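Local coordinates for Tle cognate immunity protein 4 C-terminal domain-containing protein (Pseudomonas aeruginosa PAO1, PDB 4R1D), which binds the lipase effector Tle4 as its cognate immunity protein and probably neutralises it, protecting the bacterium from its own H2-type VI secretion toxin, at residues B[174-185]-B[255-266]; B[236-244]-B[278-288]. All blocks are in the same frame, centred on the assembly; numbering follows the deposited sequence.

Strand 256-263 joins the two contacts: it pairs with strand 176-183 in interaction 1 and, along its other edge, with strand 236-245, which carries the helix of interaction 2. Their centres lie about 12 Å apart. Two probable hydrogen bonds connect them, F241 N to L261 O at 2.8 Å and Q236 NE2 to R266 O at 2.7 Å, and W288 CH2 packs 3.4 Å from A259 O. Helix 281-292 lies against the face that carries L257 and L261. The opposite face meets Tle4: R177, E179 and R181 of interaction 1 bind it through polar groups, while T240 and M242 of segment 236-244 pack on its I88 and W96.

Interaction 1: B[174-185]-B[255-266]; sequences PGARFEFRSSTG and PNLTAGLAVLER
G175 O receives two waters, at 2.8 Å from water 1 and 3.1 Å from water 2; water 1 also donates to L264 O and water 2 accepts from L264 N, so the strand ends are joined through solvent. The CA-H of V263 points at the same oxygen. Beside it R266 bends at chi3 (-44°) and lays its guanidinium over P174 O, which sits 3.3 Å above the centre of the plane, while R266 CD rests against G175 CA; R266 NH1 bonds to P275 O.

Further along, four hydrogen-bonded pairs run from R177-A262 to S183-N256, among them E179 N to G260 O at 2.8 Å. On one face F178 CB meets L261 CD1 at 3.8 Å, and F178 CE1 lies 4.0 Å from A259 CB; I16 of strand 14-18 touches both F178 and F180. On the other, R181 grips E179 side-on, NE to OE2 at 3.0 Å and NH2 to OE1, both meeting the carboxylate from above its plane. Water 3 ties E179 OE2 to T258 OG1. S69 and R97 of Tle4 also bind this carboxylate, and D67 of Tle4 takes R181 NH1.

This is regular antiparallel pairing in the Tli4 C-terminal domain, with alternate side chains split between a mainly apolar face and a face bearing R177, E179 and R181, which meets the lipase.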
loop_
_atom_site.group_PDB
_atom_site.type_symbol
_atom_site.label_atom_id
_atom_site.label_comp_id
_atom_site.label_asym_id
_atom_site.label_seq_id
_atom_site.Cartn_x
_atom_site.Cartn_y
_atom_site.Cartn_z
ATOM N N PRO B 174 -5.904 27.377 -1.980
ATOM C CA PRO B 174 -5.758 26.356 -0.941
ATOM C C PRO B 174 -6.584 25.126 -1.275
ATOM O O PRO B 174 -7.757 25.239 -1.614
ATOM C CB PRO B 174 -6.322 27.042 0.310
ATOM C CG PRO B 174 -7.205 28.136 -0.219
ATOM C CD PRO B 174 -6.511 28.611 -1.456
ATOM N N GLY B 175 -5.974 23.954 -1.176
ATOM C CA GLY B 175 -6.678 22.725 -1.470
ATOM C C GLY B 175 -6.451 22.217 -2.881
ATOM O O GLY B 175 -6.765 21.071 -3.174
ATOM N N ALA B 176 -5.914 23.060 -3.757
ATOM C CA ALA B 176 -5.649 22.640 -5.134
ATOM C C ALA B 176 -4.282 21.986 -5.288
ATOM O O ALA B 176 -3.301 22.405 -4.674
ATOM C CB ALA B 176 -5.770 23.821 -6.089
ATOM N N ARG B 177 -4.207 20.961 -6.131
ATOM C CA ARG B 177 -2.911 20.426 -6.523
ATOM C C ARG B 177 -2.930 20.102 -8.004
ATOM O O ARG B 177 -3.889 19.513 -8.506
ATOM C CB ARG B 177 -2.550 19.172 -5.708
ATOM C CG ARG B 177 -1.079 18.759 -5.850
ATOM C CD ARG B 177 -0.786 17.361 -5.257
ATOM N NE ARG B 177 -1.255 17.235 -3.875
ATOM C CZ ARG B 177 -0.648 17.776 -2.826
ATOM N NH1 ARG B 177 0.463 18.479 -2.996
ATOM N NH2 ARG B 177 -1.158 17.618 -1.606
ATOM N N PHE B 178 -1.889 20.524 -8.700
ATOM C CA PHE B 178 -1.704 20.168 -10.101
ATOM C C PHE B 178 -0.581 19.152 -10.198
ATOM O O PHE B 178 0.407 19.251 -9.481
ATOM C CB PHE B 178 -1.388 21.428 -10.930
ATOM C CG PHE B 178 -0.995 21.138 -12.357
ATOM C CD1 PHE B 178 -1.956 20.976 -13.340
ATOM C CD2 PHE B 178 0.341 21.033 -12.714
ATOM C CE1 PHE B 178 -1.586 20.695 -14.665
ATOM C CE2 PHE B 178 0.716 20.751 -14.020
ATOM C CZ PHE B 178 -0.248 20.576 -14.995
ATOM N N GLU B 179 -0.728 18.169 -11.076
ATOM C CA GLU B 179 0.378 17.257 -11.353
ATOM C C GLU B 179 0.585 17.012 -12.845
ATOM O O GLU B 179 -0.371 16.986 -13.628
ATOM C CB GLU B 179 0.245 15.932 -10.597
ATOM C CG GLU B 179 -1.081 15.241 -10.740
ATOM C CD GLU B 179 -0.947 13.724 -10.596
ATOM O OE1 GLU B 179 -0.837 13.217 -9.449
ATOM O OE2 GLU B 179 -0.936 13.047 -11.642
ATOM N N PHE B 180 1.852 16.815 -13.208
ATOM C CA PHE B 180 2.305 16.675 -14.590
ATOM C C PHE B 180 3.263 15.486 -14.620
ATOM O O PHE B 180 4.240 15.454 -13.875
ATOM C CB PHE B 180 3.021 17.983 -14.993
ATOM C CG PHE B 180 3.554 18.010 -16.407
ATOM C CD1 PHE B 180 2.852 17.439 -17.452
ATOM C CD2 PHE B 180 4.752 18.658 -16.690
ATOM C CE1 PHE B 180 3.345 17.496 -18.756
ATOM C CE2 PHE B 180 5.249 18.717 -17.985
ATOM C CZ PHE B 180 4.547 18.134 -19.020
ATOM N N ARG B 181 2.966 14.491 -15.449
ATOM C CA ARG B 181 3.796 13.286 -15.512
ATOM C C ARG B 181 4.048 12.892 -16.955
ATOM O O ARG B 181 3.182 13.092 -17.808
ATOM C CB ARG B 181 3.076 12.105 -14.831
ATOM C CG ARG B 181 2.725 12.330 -13.376
ATOM C CD ARG B 181 2.076 11.119 -12.712
ATOM N NE ARG B 181 1.659 11.542 -11.382
ATOM C CZ ARG B 181 2.482 11.629 -10.343
ATOM N NH1 ARG B 181 3.749 11.256 -10.471
ATOM N NH2 ARG B 181 2.034 12.082 -9.177
ATOM N N SER B 182 5.212 12.299 -17.217
ATOM C CA SER B 182 5.463 11.638 -18.498
ATOM C C SER B 182 6.112 10.295 -18.221
ATOM O O SER B 182 6.893 10.149 -17.266
ATOM C CB SER B 182 6.360 12.486 -19.430
ATOM O OG SER B 182 7.737 12.237 -19.201
ATOM N N SER B 183 5.793 9.316 -19.055
ATOM C CA SER B 183 6.312 7.980 -18.885
ATOM C C SER B 183 6.445 7.349 -20.265
ATOM O O SER B 183 5.497 7.368 -21.048
ATOM C CB SER B 183 5.330 7.171 -18.028
ATOM O OG SER B 183 5.742 5.817 -17.948
ATOM N N THR B 184 7.612 6.799 -20.577
ATOM C CA THR B 184 7.798 6.152 -21.875
ATOM C C THR B 184 6.838 4.967 -22.003
ATOM O O THR B 184 6.519 4.307 -21.014
ATOM C CB THR B 184 9.257 5.653 -22.095
ATOM O OG1 THR B 184 9.727 4.981 -20.922
ATOM C CG2 THR B 184 10.211 6.815 -22.436
ATOM N N GLY B 185 6.384 4.706 -23.225
ATOM C CA GLY B 185 5.466 3.613 -23.486
ATOM C C GLY B 185 4.018 4.058 -23.548
ATOM O O GLY B 185 3.575 4.926 -22.785
ATOM N N PRO B 255 5.839 10.313 -25.300
ATOM C CA PRO B 255 5.549 9.328 -24.259
ATOM C C PRO B 255 4.118 9.498 -23.783
ATOM O O PRO B 255 3.414 10.389 -24.250
ATOM C CB PRO B 255 6.518 9.721 -23.141
ATOM C CG PRO B 255 6.619 11.197 -23.267
ATOM C CD PRO B 255 6.557 11.485 -24.765
ATOM N N ASN B 256 3.676 8.647 -22.869
ATOM C CA ASN B 256 2.417 8.908 -22.210
ATOM C C ASN B 256 2.584 10.199 -21.402
ATOM O O ASN B 256 3.610 10.384 -20.752
ATOM C CB ASN B 256 2.055 7.753 -21.295
ATOM C CG ASN B 256 0.811 8.025 -20.499
ATOM O OD1 ASN B 256 0.888 8.450 -19.346
ATOM N ND2 ASN B 256 -0.351 7.799 -21.108
ATOM N N LEU B 257 1.598 11.094 -21.478
ATOM C CA LEU B 257 1.661 12.366 -20.766
ATOM C C LEU B 257 0.357 12.597 -20.023
ATOM O O LEU B 257 -0.713 12.442 -20.584
ATOM C CB LEU B 257 1.881 13.520 -21.752
ATOM C CG LEU B 257 2.630 14.771 -21.290
ATOM C CD1 LEU B 257 4.090 14.448 -21.072
ATOM C CD2 LEU B 257 2.492 15.878 -22.327
ATOM N N THR B 258 0.444 12.973 -18.755
ATOM C CA THR B 258 -0.774 13.314 -18.048
ATOM C C THR B 258 -0.626 14.670 -17.367
ATOM O O THR B 258 0.474 15.076 -16.979
ATOM C CB THR B 258 -1.176 12.251 -16.979
ATOM O OG1 THR B 258 -0.133 12.127 -16.003
ATOM C CG2 THR B 258 -1.441 10.883 -17.633
ATOM N N ALA B 259 -1.748 15.360 -17.261
ATOM C CA ALA B 259 -1.859 16.574 -16.468
ATOM C C ALA B 259 -3.159 16.457 -15.696
ATOM O O ALA B 259 -4.179 16.017 -16.235
ATOM C CB ALA B 259 -1.870 17.818 -17.378
ATOM N N GLY B 260 -3.134 16.834 -14.422
ATOM C CA GLY B 260 -4.325 16.708 -13.599
ATOM C C GLY B 260 -4.381 17.828 -12.589
ATOM O O GLY B 260 -3.351 18.295 -12.122
ATOM N N LEU B 261 -5.590 18.268 -12.276
ATOM C CA LEU B 261 -5.783 19.267 -11.240
ATOM C C LEU B 261 -6.915 18.799 -10.355
ATOM O O LEU B 261 -8.014 18.525 -10.833
ATOM C CB LEU B 261 -6.116 20.625 -11.863
ATOM C CG LEU B 261 -6.341 21.774 -10.878
ATOM C CD1 LEU B 261 -5.024 22.198 -10.296
ATOM C CD2 LEU B 261 -7.001 22.958 -11.603
ATOM N N ALA B 262 -6.646 18.690 -9.062
ATOM C CA ALA B 262 -7.665 18.218 -8.134
ATOM C C ALA B 262 -7.851 19.179 -6.966
ATOM O O ALA B 262 -6.899 19.824 -6.516
ATOM C CB ALA B 262 -7.300 16.870 -7.606
ATOM N N VAL B 263 -9.088 19.257 -6.490
ATOM C CA VAL B 263 -9.382 19.781 -5.157
ATOM C C VAL B 263 -10.172 18.719 -4.418
ATOM O O VAL B 263 -11.350 18.510 -4.697
ATOM C CB VAL B 263 -10.200 21.088 -5.194
ATOM C CG1 VAL B 263 -10.505 21.555 -3.762
ATOM C CG2 VAL B 263 -9.440 22.167 -5.927
ATOM N N LEU B 264 -9.502 18.027 -3.498
ATOM C CA LEU B 264 -10.129 16.989 -2.692
ATOM C C LEU B 264 -10.791 17.607 -1.464
ATOM O O LEU B 264 -10.647 18.799 -1.198
ATOM C CB LEU B 264 -9.089 15.951 -2.256
ATOM C CG LEU B 264 -8.258 15.383 -3.409
ATOM C CD1 LEU B 264 -7.173 14.435 -2.893
ATOM C CD2 LEU B 264 -9.154 14.702 -4.431
ATOM N N GLU B 265 -11.540 16.793 -0.737
ATOM C CA GLU B 265 -12.210 17.267 0.466
ATOM C C GLU B 265 -11.207 17.853 1.453
ATOM O O GLU B 265 -10.160 17.268 1.702
ATOM C CB GLU B 265 -12.988 16.123 1.117
ATOM C CG GLU B 265 -13.770 16.535 2.355
ATOM C CD GLU B 265 -14.743 15.465 2.833
ATOM O OE1 GLU B 265 -14.733 14.340 2.293
ATOM O OE2 GLU B 265 -15.525 15.755 3.761
ATOM N N ARG B 266 -11.527 19.025 1.991
ATOM C CA ARG B 266 -10.752 19.627 3.069
ATOM C C ARG B 266 -11.699 19.945 4.207
ATOM O O ARG B 266 -12.916 19.816 4.073
ATOM C CB ARG B 266 -10.074 20.907 2.613
ATOM C CG ARG B 266 -8.740 20.686 1.958
ATOM C CD ARG B 266 -8.341 21.922 1.210
ATOM N NE ARG B 266 -9.475 22.451 0.463
ATOM C CZ ARG B 266 -9.901 23.703 0.553
ATOM N NH1 ARG B 266 -9.280 24.558 1.353
ATOM N NH2 ARG B 266 -10.947 24.100 -0.160
HETATM O O HOH W 1 -8.134 19.690 -1.131
HETATM O O HOH W 2 -6.334 18.096 -3.851
HETATM O O HOH W 3 -0.629 14.023 -14.148
#

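Interaction 2: B[236-244]-B[278-288]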
loop_
_atom_site.group_PDB
_atom_site.type_symbol
_atom_site.label_atom_id
_atom_site.label_comp_id
_atom_site.label_asym_id
_atom_site.label_seq_id
_atom_site.Cartn_x
_atom_site.Cartn_y
_atom_site.Cartn_z
ATOM N N GLN B 236 -18.690 22.852 0.371
ATOM C CA GLN B 236 -17.439 23.116 -0.333
ATOM C C GLN B 236 -17.461 22.487 -1.721
ATOM O O GLN B 236 -18.241 21.560 -1.993
ATOM C CB GLN B 236 -16.216 22.659 0.467
ATOM C CG GLN B 236 -16.110 21.162 0.662
ATOM C CD GLN B 236 -14.914 20.770 1.519
ATOM O OE1 GLN B 236 -13.794 20.629 1.022
ATOM N NE2 GLN B 236 -15.149 20.588 2.815
ATOM N N ARG B 237 -16.617 23.008 -2.598
ATOM C CA ARG B 237 -16.583 22.560 -3.986
ATOM C C ARG B 237 -15.293 21.817 -4.288
ATOM O O ARG B 237 -14.200 22.287 -3.958
ATOM C CB ARG B 237 -16.721 23.747 -4.939
ATOM C CG ARG B 237 -16.893 23.352 -6.404
ATOM C CD ARG B 237 -18.007 24.171 -7.038
ATOM N NE ARG B 237 -18.269 23.844 -8.437
ATOM C CZ ARG B 237 -19.247 23.046 -8.852
ATOM N NH1 ARG B 237 -20.054 22.453 -7.972
ATOM N NH2 ARG B 237 -19.415 22.833 -10.147
ATOM N N GLY B 238 -15.431 20.655 -4.915
ATOM C CA GLY B 238 -14.290 19.868 -5.347
ATOM C C GLY B 238 -14.156 19.858 -6.861
ATOM O O GLY B 238 -15.093 20.185 -7.591
ATOM N N TYR B 239 -12.979 19.472 -7.337
ATOM C CA TYR B 239 -12.696 19.453 -8.758
ATOM C C TYR B 239 -11.822 18.257 -9.074
ATOM O O TYR B 239 -10.994 17.863 -8.258
ATOM C CB TYR B 239 -11.913 20.704 -9.149
ATOM C CG TYR B 239 -12.691 21.993 -9.041
ATOM C CD1 TYR B 239 -13.529 22.400 -10.062
ATOM C CD2 TYR B 239 -12.580 22.800 -7.919
ATOM C CE1 TYR B 239 -14.248 23.581 -9.974
ATOM C CE2 TYR B 239 -13.293 23.990 -7.815
ATOM C CZ TYR B 239 -14.123 24.374 -8.848
ATOM O OH TYR B 239 -14.833 25.553 -8.770
ATOM N N THR B 240 -11.997 17.696 -10.260
ATOM C CA THR B 240 -11.011 16.755 -10.785
ATOM C C THR B 240 -10.910 16.938 -12.296
ATOM O O THR B 240 -11.847 16.638 -13.033
ATOM C CB THR B 240 -11.346 15.305 -10.429
ATOM O OG1 THR B 240 -11.407 15.171 -9.003
ATOM C CG2 THR B 240 -10.268 14.377 -10.951
ATOM N N PHE B 241 -9.783 17.502 -12.725
ATOM C CA PHE B 241 -9.518 17.798 -14.127
ATOM C C PHE B 241 -8.433 16.842 -14.591
ATOM O O PHE B 241 -7.392 16.717 -13.936
ATOM C CB PHE B 241 -9.018 19.238 -14.305
ATOM C CG PHE B 241 -10.032 20.291 -13.956
ATOM C CD1 PHE B 241 -11.319 19.948 -13.561
ATOM C CD2 PHE B 241 -9.685 21.636 -14.010
ATOM C CE1 PHE B 241 -12.247 20.925 -13.236
ATOM C CE2 PHE B 241 -10.606 22.618 -13.679
ATOM C CZ PHE B 241 -11.886 22.264 -13.296
ATOM N N MET B 242 -8.690 16.154 -15.702
ATOM C CA MET B 242 -7.825 15.070 -16.178
ATOM C C MET B 242 -7.489 15.264 -17.660
ATOM O O MET B 242 -8.379 15.531 -18.450
ATOM C CB MET B 242 -8.558 13.735 -15.992
ATOM C CG MET B 242 -8.957 13.482 -14.545
ATOM S SD MET B 242 -10.208 12.196 -14.343
ATOM C CE MET B 242 -11.710 13.132 -14.622
ATOM N N TRP B 243 -6.213 15.132 -18.025
ATOM C CA TRP B 243 -5.763 15.346 -19.403
ATOM C C TRP B 243 -4.695 14.307 -19.704
ATOM O O TRP B 243 -3.824 14.065 -18.880
ATOM C CB TRP B 243 -5.168 16.752 -19.518
ATOM C CG TRP B 243 -4.686 17.182 -20.896
ATOM C CD1 TRP B 243 -5.421 17.829 -21.852
ATOM C CD2 TRP B 243 -3.355 17.059 -21.430
ATOM N NE1 TRP B 243 -4.634 18.098 -22.950
ATOM C CE2 TRP B 243 -3.367 17.630 -22.723
ATOM C CE3 TRP B 243 -2.157 16.509 -20.948
ATOM C CZ2 TRP B 243 -2.230 17.677 -23.539
ATOM C CZ3 TRP B 243 -1.021 16.547 -21.765
ATOM C CH2 TRP B 243 -1.067 17.134 -23.048
ATOM N N GLU B 244 -4.766 13.690 -20.881
ATOM C CA GLU B 244 -3.819 12.658 -21.216
ATOM C C GLU B 244 -3.554 12.564 -22.707
ATOM O O GLU B 244 -4.448 12.777 -23.536
ATOM C CB GLU B 244 -4.321 11.301 -20.701
ATOM C CG GLU B 244 -3.311 10.171 -20.870
ATOM C CD GLU B 244 -3.712 8.923 -20.102
ATOM O OE1 GLU B 244 -4.422 9.054 -19.085
ATOM O OE2 GLU B 244 -3.313 7.811 -20.518
ATOM N N PHE B 278 -11.092 28.008 -5.349
ATOM C CA PHE B 278 -11.287 28.930 -6.462
ATOM C C PHE B 278 -12.523 29.782 -6.248
ATOM O O PHE B 278 -13.462 29.365 -5.570
ATOM C CB PHE B 278 -11.432 28.159 -7.777
ATOM C CG PHE B 278 -10.184 27.426 -8.188
ATOM C CD1 PHE B 278 -9.214 28.058 -8.952
ATOM C CD2 PHE B 278 -9.982 26.111 -7.806
ATOM C CE1 PHE B 278 -8.061 27.392 -9.333
ATOM C CE2 PHE B 278 -8.837 25.438 -8.174
ATOM C CZ PHE B 278 -7.871 26.081 -8.946
ATOM N N LYS B 279 -12.518 30.966 -6.852
ATOM C CA LYS B 279 -13.651 31.882 -6.777
ATOM C C LYS B 279 -14.833 31.362 -7.587
ATOM O O LYS B 279 -15.983 31.703 -7.306
ATOM C CB LYS B 279 -13.246 33.270 -7.292
ATOM C CG LYS B 279 -12.042 33.875 -6.578
ATOM C CD LYS B 279 -11.571 35.153 -7.272
ATOM C CE LYS B 279 -10.292 35.705 -6.649
ATOM N NZ LYS B 279 -9.103 34.830 -6.893
ATOM N N SER B 280 -14.547 30.535 -8.592
ATOM C CA SER B 280 -15.587 30.030 -9.481
ATOM C C SER B 280 -15.034 28.917 -10.363
ATOM O O SER B 280 -13.819 28.771 -10.498
ATOM C CB SER B 280 -16.084 31.158 -10.384
ATOM O OG SER B 280 -15.058 31.551 -11.290
ATOM N N ASP B 281 -15.924 28.149 -10.979
ATOM C CA ASP B 281 -15.499 27.155 -11.953
ATOM C C ASP B 281 -14.745 27.826 -13.086
ATOM O O ASP B 281 -13.782 27.274 -13.622
ATOM C CB ASP B 281 -16.694 26.406 -12.521
ATOM C CG ASP B 281 -17.363 25.517 -11.496
ATOM O OD1 ASP B 281 -16.840 25.410 -10.374
ATOM O OD2 ASP B 281 -18.401 24.912 -11.832
ATOM N N LYS B 282 -15.191 29.020 -13.463
ATOM C CA LYS B 282 -14.531 29.732 -14.545
ATOM C C LYS B 282 -13.076 30.002 -14.192
ATOM O O LYS B 282 -12.185 29.813 -15.019
ATOM C CB LYS B 282 -15.260 31.043 -14.863
ATOM C CG LYS B 282 -14.758 31.731 -16.124
ATOM C CD LYS B 282 -15.615 32.948 -16.464
ATOM C CE LYS B 282 -15.095 33.672 -17.704
ATOM N NZ LYS B 282 -13.710 34.175 -17.497
ATOM N N GLU B 283 -12.823 30.414 -12.956
ATOM C CA GLU B 283 -11.452 30.662 -12.525
ATOM C C GLU B 283 -10.600 29.385 -12.555
ATOM O O GLU B 283 -9.457 29.412 -12.998
ATOM C CB GLU B 283 -11.420 31.281 -11.129
ATOM C CG GLU B 283 -10.013 31.596 -10.645
ATOM C CD GLU B 283 -9.987 32.250 -9.278
ATOM O OE1 GLU B 283 -10.205 31.550 -8.268
ATOM O OE2 GLU B 283 -9.741 33.472 -9.215
ATOM N N ALA B 284 -11.158 28.272 -12.081
ATOM C CA ALA B 284 -10.450 26.992 -12.120
ATOM C C ALA B 284 -10.117 26.550 -13.548
ATOM O O ALA B 284 -9.008 26.084 -13.825
ATOM C CB ALA B 284 -11.260 25.915 -11.400
ATOM N N LEU B 285 -11.073 26.693 -14.454
ATOM C CA LEU B 285 -10.874 26.301 -15.838
ATOM C C LEU B 285 -9.823 27.182 -16.498
ATOM O O LEU B 285 -9.047 26.711 -17.324
ATOM C CB LEU B 285 -12.185 26.392 -16.616
ATOM C CG LEU B 285 -13.237 25.355 -16.230
ATOM C CD1 LEU B 285 -14.618 25.738 -16.776
ATOM C CD2 LEU B 285 -12.797 23.988 -16.733
ATOM N N GLU B 286 -9.808 28.459 -16.129
ATOM C CA GLU B 286 -8.827 29.398 -16.667
ATOM C C GLU B 286 -7.400 28.984 -16.309
ATOM O O GLU B 286 -6.507 28.950 -17.171
ATOM C CB GLU B 286 -9.101 30.811 -16.148
ATOM C CG GLU B 286 -8.130 31.865 -16.678
ATOM C CD GLU B 286 -8.450 33.261 -16.161
ATOM O OE1 GLU B 286 -8.383 33.478 -14.928
ATOM O OE2 GLU B 286 -8.779 34.132 -16.993
ATOM N N LEU B 287 -7.191 28.675 -15.035
ATOM C CA LEU B 287 -5.881 28.247 -14.567
ATOM C C LEU B 287 -5.501 26.943 -15.262
ATOM O O LEU B 287 -4.421 26.817 -15.813
ATOM C CB LEU B 287 -5.866 28.090 -13.039
ATOM C CG LEU B 287 -4.519 27.689 -12.423
ATOM C CD1 LEU B 287 -3.433 28.731 -12.709
ATOM C CD2 LEU B 287 -4.636 27.414 -10.929
ATOM N N TRP B 288 -6.412 25.977 -15.233
ATOM C CA TRP B 288 -6.233 24.710 -15.942
ATOM C C TRP B 288 -5.808 24.898 -17.408
ATOM O O TRP B 288 -4.774 24.391 -17.833
ATOM C CB TRP B 288 -7.539 23.923 -15.859
ATOM C CG TRP B 288 -7.623 22.710 -16.743
ATOM C CD1 TRP B 288 -8.349 22.585 -17.893
ATOM C CD2 TRP B 288 -6.985 21.446 -16.530
ATOM N NE1 TRP B 288 -8.202 21.320 -18.416
ATOM C CE2 TRP B 288 -7.373 20.599 -17.594
ATOM C CE3 TRP B 288 -6.132 20.942 -15.539
ATOM C CZ2 TRP B 288 -6.936 19.274 -17.694
ATOM C CZ3 TRP B 288 -5.694 19.624 -15.642
ATOM C CH2 TRP B 288 -6.096 18.809 -16.715
HETATM O O HOH W 4 -15.325 27.162 -6.785
#
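The Y239 ring has A284 CB over one face, and the edge of F278 is turned toward that same face in an offset edge-to-face pair with centroids 5.7 Å apart; A284 CB also lies over the centre of the F278 ring, and water 4 is in plane at the Y239 edge. The W288 indole takes F241 CB over one face, 3.5 Å from the centroid of the six-membered ring, and the F241 ring points its edge at the five-membered ring, planes at 74°. L285 CD2 meets F241 CZ. W243 CB touches W288 CZ2 at 3.6 Å; W288 NE1 bonds to E226.

These side chains pack helix 281-292 onto one face of the antiparallel sheet in the Tli4 C-terminal domain, with its 281-288 part running at 28° to strand 236-244.

S280 N-caps the helix, its OG accepting from E283 N. D281 OD1 is held by two donors, Y239 OH at 2.6 Å and R237 NE at 2.9 Å. R237 is bent at chi2 (135°), which turns its NE edge to D281, and R237 NH2 reaches D281 OD2 at 2.9 Å in a side-on, nearly coplanar salt bridge using syn lone pairs. E210 and S232 also bind this guanidinium.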